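Local coordinates for metallo-beta-lactamase domain-containing protein (Enterococcus faecalis, PDB 2AZ4), which is of unknown function but has a metallo-beta-lactamase fold with two zinc ions and may act as an RNA-binding exonuclease, at residues 288-291 and 295-298. Residues are numbered along the deposited sequence; the frame is centred on the assembly and turned at random.
Sequences LLLE and IEVR
L289 and I295 meet where the chain leaves helix 283-293 and turns through a short loop into strand 298-300. This is the last part of a beta-alpha-beta crossover: parallel strands 278-282 and 298-300 lie next to each other in a six-stranded parallel sheet, and the helix connects them. Strand 298-300 is an outermost strand of that sheet. The contact lies away from the two zinc ions.

The tight part centres on one methyl group. L289 CD2 comes within 3.3 Å of I295 CG2, closer than usual van der Waals contact. The same methyl is 3.7 Å from I295 CB, and the two side chains cross at a slant. L289 CG sits anti to its own backbone N (chi1 -165°), which carries its isopropyl end across to the loop. L289 CD2 also reaches V297 CG1 at 3.9 Å, so one branch of the leucine touches both residues. The buried L289 and V297 each rest on I272 of helix 265-274 as well. On this side the contacts between the segments are between apolar side chains; I295 is still partly exposed.

The other side is looser and more open to solvent. L290 is partly exposed and E296 is exposed. Their side chains run alongside each other in the same direction, and only aliphatic carbon is used from the glutamate. E309 and N311, in another loop, border this side, touching L290 and E296 respectively.

No hydrogen bond joins the two segments. The backbones still come close, with the CA atoms of L290 and I295 4.8 Å apart. The I295 carbonyl oxygen approaches the helix at L290 CA, 3.4 Å away. This is a bent CA-H...O contact, with 127° at the hydrogen. On the solvent side, L290 CD1 lies 3.8 Å from E296 CG.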
# COMPACT_ATOMS: atom_id res chain seq x y z
N LEU A 288 -6.86 -10.58 11.26
CA LEU A 288 -6.90 -9.22 10.72
C LEU A 288 -8.33 -8.80 10.35
O LEU A 288 -8.77 -7.69 10.63
CB LEU A 288 -6.00 -9.11 9.46
CG LEU A 288 -5.81 -7.69 8.87
CD1 LEU A 288 -5.39 -6.64 9.94
CD2 LEU A 288 -4.81 -7.75 7.71
N LEU A 289 -9.04 -9.71 9.69
CA LEU A 289 -10.42 -9.46 9.31
C LEU A 289 -11.30 -9.19 10.52
O LEU A 289 -12.21 -8.32 10.49
CB LEU A 289 -10.96 -10.67 8.59
CG LEU A 289 -12.25 -10.42 7.85
CD1 LEU A 289 -11.94 -9.72 6.54
CD2 LEU A 289 -12.87 -11.76 7.57
N LEU A 290 -11.05 -9.95 11.58
CA LEU A 290 -11.80 -9.83 12.82
C LEU A 290 -11.47 -8.48 13.43
O LEU A 290 -12.35 -7.77 13.86
CB LEU A 290 -11.46 -10.98 13.78
CG LEU A 290 -12.03 -10.95 15.21
CD1 LEU A 290 -13.58 -10.91 15.21
CD2 LEU A 290 -11.52 -12.13 16.02
N GLU A 291 -10.19 -8.13 13.42
CA GLU A 291 -9.75 -6.88 14.03
C GLU A 291 -10.33 -5.64 13.33
O GLU A 291 -10.85 -4.73 13.99
CB GLU A 291 -8.22 -6.81 14.05
CG GLU A 291 -7.71 -5.61 14.83
CD GLU A 291 -6.22 -5.43 14.71
OE1 GLU A 291 -5.57 -6.30 14.10
OE2 GLU A 291 -5.71 -4.40 15.21
N ILE A 295 -15.51 -9.35 11.45
CA ILE A 295 -16.02 -10.48 10.69
C ILE A 295 -15.35 -11.77 11.18
O ILE A 295 -14.14 -11.82 11.38
CB ILE A 295 -15.87 -10.28 9.18
CG1 ILE A 295 -16.88 -9.23 8.71
CG2 ILE A 295 -16.10 -11.61 8.41
CD1 ILE A 295 -16.65 -8.76 7.25
N GLU A 296 -16.16 -12.80 11.42
CA GLU A 296 -15.66 -14.07 11.89
C GLU A 296 -15.82 -15.08 10.79
O GLU A 296 -16.93 -15.34 10.33
CB GLU A 296 -16.37 -14.51 13.16
CG GLU A 296 -16.02 -13.63 14.35
CD GLU A 296 -16.28 -14.30 15.66
OE1 GLU A 296 -17.19 -13.84 16.39
OE2 GLU A 296 -15.59 -15.29 15.98
N VAL A 297 -14.69 -15.59 10.32
CA VAL A 297 -14.68 -16.55 9.23
C VAL A 297 -13.94 -17.79 9.71
O VAL A 297 -13.12 -17.70 10.63
CB VAL A 297 -14.01 -15.92 7.95
CG1 VAL A 297 -12.52 -15.59 8.19
CG2 VAL A 297 -14.18 -16.83 6.73
N ARG A 298 -14.22 -18.94 9.09
CA ARG A 298 -13.45 -20.18 9.32
C ARG A 298 -11.99 -19.99 8.89
O ARG A 298 -11.68 -19.16 8.04
CB ARG A 298 -14.11 -21.39 8.61
CG ARG A 298 -15.43 -21.82 9.26
CD ARG A 298 -16.25 -22.71 8.33
NE ARG A 298 -17.58 -22.98 8.88
CZ ARG A 298 -18.62 -22.13 8.85
NH1 ARG A 298 -18.52 -20.92 8.28
NH2 ARG A 298 -19.77 -22.50 9.40